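Local coordinates for protein auracyanin-B-2 (Chloroflexus aurantiacus, PDB 1QHQ) that binds one copper ion in a blue copper site and probably serves as a soluble electron acceptor for the membrane-bound alternative complex III, at residues A[54-59]-A[97-102]; A[82-87]-A[122-127]. One frame throughout, in Å; residues are numbered along the deposited sequence.

Interaction 1 of 2, residues A[54-59]-A[97-102]. With CU (copper (II) ion), chain B.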
# COMPACT_ATOMS: atom_id res chain seq x y z
N GLY A 54 -3.20 -2.19 18.58
CA GLY A 54 -4.61 -2.36 18.25
C GLY A 54 -5.02 -1.49 17.07
O GLY A 54 -6.19 -1.21 16.82
N VAL A 55 -4.01 -1.11 16.24
CA VAL A 55 -4.26 -0.13 15.20
C VAL A 55 -4.37 -0.71 13.79
O VAL A 55 -3.81 -1.75 13.48
CB VAL A 55 -3.21 1.01 15.24
CG1 VAL A 55 -1.91 0.57 14.60
CG2 VAL A 55 -3.78 2.27 14.60
N GLN A 56 -5.18 -0.09 12.99
CA GLN A 56 -5.40 -0.42 11.59
C GLN A 56 -4.32 0.12 10.67
O GLN A 56 -3.77 1.18 10.90
CB GLN A 56 -6.74 0.16 11.14
CG GLN A 56 -7.92 -0.53 11.82
CD GLN A 56 -9.17 0.33 11.71
OE1 GLN A 56 -9.22 1.41 12.34
NE2 GLN A 56 -10.12 -0.08 10.91
N HIS A 57 -4.12 -0.61 9.54
CA HIS A 57 -3.11 -0.21 8.57
C HIS A 57 -3.44 -0.84 7.19
O HIS A 57 -4.06 -1.87 7.09
CB HIS A 57 -1.75 -0.78 8.92
CG HIS A 57 -1.04 -0.29 10.14
ND1 HIS A 57 -0.72 1.04 10.32
CD2 HIS A 57 -0.46 -0.97 11.14
CE1 HIS A 57 -0.02 1.16 11.43
NE2 HIS A 57 0.16 -0.04 11.97
N ASN A 58 -2.96 -0.10 6.17
CA ASN A 58 -3.07 -0.69 4.81
C ASN A 58 -1.71 -0.42 4.14
O ASN A 58 -0.79 0.08 4.70
CB ASN A 58 -4.21 -0.20 4.01
CG ASN A 58 -4.16 1.23 3.54
OD1 ASN A 58 -3.26 1.96 4.01
ND2 ASN A 58 -5.05 1.65 2.67
N TRP A 59 -1.58 -0.99 2.93
CA TRP A 59 -0.39 -0.77 2.09
C TRP A 59 -0.88 -0.21 0.76
O TRP A 59 -1.76 -0.83 0.09
CB TRP A 59 0.37 -2.06 1.90
CG TRP A 59 1.62 -1.94 1.06
CD1 TRP A 59 2.87 -1.69 1.55
CD2 TRP A 59 1.75 -2.09 -0.36
NE1 TRP A 59 3.79 -1.68 0.50
CE2 TRP A 59 3.09 -1.89 -0.66
CE3 TRP A 59 0.82 -2.36 -1.37
CZ2 TRP A 59 3.58 -2.02 -1.98
CZ3 TRP A 59 1.30 -2.45 -2.70
CH2 TRP A 59 2.65 -2.25 -2.97
N THR A 97 -3.93 -2.67 -0.50
CA THR A 97 -4.66 -3.72 0.23
C THR A 97 -5.88 -3.03 0.90
O THR A 97 -5.84 -1.82 1.10
CB THR A 97 -3.84 -4.35 1.34
OG1 THR A 97 -3.56 -3.35 2.36
CG2 THR A 97 -2.49 -4.87 0.90
N ALA A 98 -6.80 -3.85 1.34
CA ALA A 98 -7.84 -3.39 2.26
C ALA A 98 -7.15 -2.83 3.52
O ALA A 98 -6.01 -3.07 3.84
CB ALA A 98 -8.69 -4.59 2.65
N MET A 99 -7.99 -2.11 4.29
CA MET A 99 -7.53 -1.59 5.58
C MET A 99 -7.71 -2.71 6.62
O MET A 99 -8.81 -3.26 6.71
CB MET A 99 -8.39 -0.38 5.93
CG MET A 99 -7.90 0.33 7.21
SD MET A 99 -6.26 1.01 7.03
CE MET A 99 -6.51 2.32 5.87
N LEU A 100 -6.64 -3.10 7.26
CA LEU A 100 -6.59 -4.30 8.07
C LEU A 100 -6.60 -3.97 9.57
O LEU A 100 -5.82 -3.14 10.01
CB LEU A 100 -5.24 -5.04 7.79
CG LEU A 100 -5.08 -5.36 6.28
CD1 LEU A 100 -3.71 -5.99 6.07
CD2 LEU A 100 -6.17 -6.31 5.80
N ASN A 101 -7.46 -4.66 10.30
CA ASN A 101 -7.47 -4.46 11.77
C ASN A 101 -6.19 -5.07 12.30
O ASN A 101 -5.57 -5.93 11.60
CB ASN A 101 -8.69 -5.19 12.35
CG ASN A 101 -10.01 -4.63 11.90
OD1 ASN A 101 -10.17 -3.44 11.69
ND2 ASN A 101 -10.99 -5.51 11.64
N ALA A 102 -5.72 -4.69 13.47
CA ALA A 102 -4.60 -5.40 14.07
C ALA A 102 -4.94 -6.90 14.16
O ALA A 102 -6.06 -7.27 14.57
CB ALA A 102 -4.40 -4.87 15.52
CU CU B . -1.09 2.61 9.11
O HOH W 1 -7.66 -2.61 14.58
O HOH W 2 -10.02 -2.50 9.17
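His57 and Leu100 face each other as an antiparallel hydrogen-bonded pair, and this pair fixes the backbone of a copper ligand. Leu100 N gives a nearly straight bond to His57 O (2.9 Å, 167° at the hydrogen), and His57 N returns one to Leu100 O at 3.1 Å, in the carbonyl plane. CB of His57 leaves the backbone away from 97-102, and with CG anti to the carbonyl carbon (chi1 -67°) His57 ND1 meets the copper ion at 2.0 Å. At the other end Trp59 is gripped twice by one residue: its N-H reaches Thr97 OG1, while Trp59 O accepts from Thr97 N at 2.9 Å. Thr97 OG1 also donates to Ala98 O, so a single hydroxyl takes one bond across the contact and gives another within its own loop. The 54-59 segment supplies the first histidine of the cupredoxin copper site, in the loop running from strand 42-49 into strand 60-62, and the bonds at Trp59 carry the pairing of strands 60-62 and 93-96 past their ends.

Met99 packs against the backbone between these two sets of bonds. Bent at chi2 and chi3, its chain brings SD to 3.4 Å from His57 C and lays CE against the amide of Asn58, 3.5 Å from Asn58 CG. That amide is anchored beyond the contact, Asn58 OD1 accepting from Thr123 N in the neighbouring copper loop. Toward the surface, Gln56 and Asn101 lie side by side and point the same way, their amide planes 36° apart; one water bridges Gln56 NE2, Asn101 OD1 and Met99 O, and a second links Gly54 O to Ala102 N. Behind Leu100, Asn49 ND2 of strand 42-49 bonds both Leu100 O and Val55 O.

Interaction 2 of 2, residues A[82-87]-A[122-127]. With CU (copper (II) ion), chain B.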
# COMPACT_ATOMS: atom_id res chain seq x y z
N ALA A 82 -15.28 3.43 3.88
CA ALA A 82 -14.50 2.26 3.48
C ALA A 82 -13.27 2.14 4.34
O ALA A 82 -12.29 1.48 3.96
CB ALA A 82 -14.15 2.38 2.00
N LEU A 83 -13.28 2.80 5.51
CA LEU A 83 -12.16 2.69 6.43
C LEU A 83 -10.86 3.18 5.79
O LEU A 83 -9.75 2.80 6.24
CB LEU A 83 -12.01 1.27 6.95
CG LEU A 83 -13.03 0.88 8.04
CD1 LEU A 83 -12.84 -0.58 8.42
CD2 LEU A 83 -12.79 1.77 9.26
N PHE A 84 -10.96 4.28 5.06
CA PHE A 84 -9.84 5.12 4.71
C PHE A 84 -8.90 4.49 3.69
O PHE A 84 -7.70 4.83 3.66
CB PHE A 84 -9.10 5.62 5.95
CG PHE A 84 -10.00 6.36 6.93
CD1 PHE A 84 -10.44 7.64 6.66
CD2 PHE A 84 -10.39 5.74 8.11
CE1 PHE A 84 -11.27 8.31 7.56
CE2 PHE A 84 -11.21 6.40 9.01
CZ PHE A 84 -11.61 7.70 8.75
N VAL A 85 -9.40 3.57 2.88
CA VAL A 85 -8.60 3.11 1.72
C VAL A 85 -8.82 4.18 0.64
O VAL A 85 -9.80 4.94 0.71
CB VAL A 85 -9.10 1.77 1.15
CG1 VAL A 85 -8.83 0.64 2.14
CG2 VAL A 85 -10.58 1.84 0.80
N PRO A 86 -7.93 4.28 -0.32
CA PRO A 86 -8.19 5.14 -1.48
C PRO A 86 -9.49 4.71 -2.12
O PRO A 86 -9.79 3.52 -2.21
CB PRO A 86 -7.01 4.81 -2.42
CG PRO A 86 -5.95 4.31 -1.51
CD PRO A 86 -6.68 3.50 -0.44
N PRO A 87 -10.33 5.65 -2.53
CA PRO A 87 -11.51 5.36 -3.30
C PRO A 87 -11.12 4.69 -4.62
O PRO A 87 -10.01 4.91 -5.12
CB PRO A 87 -12.11 6.74 -3.59
CG PRO A 87 -11.64 7.57 -2.42
CD PRO A 87 -10.21 7.10 -2.20
N CYS A 122 0.76 4.15 4.08
CA CYS A 122 -0.47 3.70 4.70
C CYS A 122 -1.42 4.92 4.68
O CYS A 122 -0.93 6.03 4.94
CB CYS A 122 -0.22 3.24 6.11
SG CYS A 122 -1.76 2.91 7.04
N THR A 123 -2.66 4.73 4.33
CA THR A 123 -3.60 5.84 4.28
C THR A 123 -4.52 5.94 5.50
O THR A 123 -5.37 6.85 5.46
CB THR A 123 -4.44 5.86 3.01
OG1 THR A 123 -5.18 4.66 2.82
CG2 THR A 123 -3.50 6.10 1.82
N PHE A 124 -4.30 5.14 6.51
CA PHE A 124 -5.18 5.37 7.73
C PHE A 124 -4.85 6.79 8.22
O PHE A 124 -3.70 7.16 8.25
CB PHE A 124 -4.81 4.34 8.78
CG PHE A 124 -5.90 4.34 9.85
CD1 PHE A 124 -7.09 3.71 9.63
CD2 PHE A 124 -5.71 5.14 10.97
CE1 PHE A 124 -8.10 3.78 10.58
CE2 PHE A 124 -6.72 5.22 11.91
CZ PHE A 124 -7.91 4.55 11.72
N PRO A 125 -5.87 7.55 8.57
CA PRO A 125 -5.67 8.94 8.99
C PRO A 125 -4.50 9.16 9.90
O PRO A 125 -4.32 8.52 10.92
CB PRO A 125 -6.98 9.28 9.71
CG PRO A 125 -7.99 8.43 9.04
CD PRO A 125 -7.27 7.14 8.66
N GLY A 126 -3.60 10.10 9.50
CA GLY A 126 -2.43 10.40 10.27
C GLY A 126 -1.20 9.59 10.06
O GLY A 126 -0.08 10.01 10.41
N HIS A 127 -1.30 8.33 9.56
CA HIS A 127 -0.13 7.48 9.49
C HIS A 127 0.90 7.94 8.47
O HIS A 127 2.09 7.90 8.77
CB HIS A 127 -0.63 6.04 9.17
CG HIS A 127 -1.33 5.45 10.36
ND1 HIS A 127 -1.55 4.06 10.45
CD2 HIS A 127 -1.83 5.96 11.49
CE1 HIS A 127 -2.14 3.80 11.62
NE2 HIS A 127 -2.30 4.91 12.24
CU CU B . -1.09 2.61 9.11
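Phe84 and Pro125 make the closest apolar fit of this contact. Pro125 CG sits over the centre of the Phe84 ring, 3.4 Å from the centroid and just 6° off the ring normal, a CH-pi contact, while Pro125 CD comes to 3.3 Å from Phe84 CG. CB of Phe84 points toward 122-127, and CG, anti to the carbonyl carbon (chi1 -57°), carries the ring onto Pro125.

The second aromatic interaction is T-shaped: the edge of Phe84 is directed at the face of Phe124, centroids 5.5 Å apart and planes at 77°. Pro125 CD also lies over one face of the Phe124 ring, offset toward its rim, which places the proline against both rings. With an alanine at Phe84, Pro125 CG would probably lose its aromatic face and Phe124 its edge-on neighbour, opening a gap between the two loops.

Polar chemistry across the contact rests on Thr123, whose OG1 donates to Phe84 O over 2.7 Å, in the carbonyl plane. The same hydroxyl touches Pro86 CD, and the threonine is backed by Asn73 and Ala76 of helix 66-77.

Within 122-127 the bonds turn to the metal. Cys122 SG binds copper at 2.2 Å and also accepts a nearly straight bond from Phe124 N, which is consistent with a fixed orientation of the thiolate and may temper its charge. His127 ND1 completes the local pair of ligands at 2.0 Å, and Phe124 CB lies over one face of its imidazole, toward the rim, while His127 N bonds back to Phe124 O. Cys122, His127 and Met132 all sit on the loop between strands 116-121 and 133-139, and His57 joins them from the loop before strand 60-62, forming the type I copper site characteristic of blue copper proteins.

Interactions 1 and 2 each hold ligands of the one copper ion: 54-59 brings a histidine, 122-127 a cysteine and a second histidine. They touch directly, Gln56 lying beside Phe124 and the imidazoles of His57 and His127 meeting at the metal. Their chemistry differs. Interaction 1 buries about twice the surface, 518 against 255 Å², and is chiefly main-chain pairing, more enclosed toward Trp59 and more open toward Gly54 and Gln56, where waters bridge it. Interaction 2 relies on rings packed at a partly exposed edge, with a single buried threonine bond inward. One joins the loops after strands 42-49 and 93-96; the other sets the loop after helix 66-77 against the one after strand 116-121.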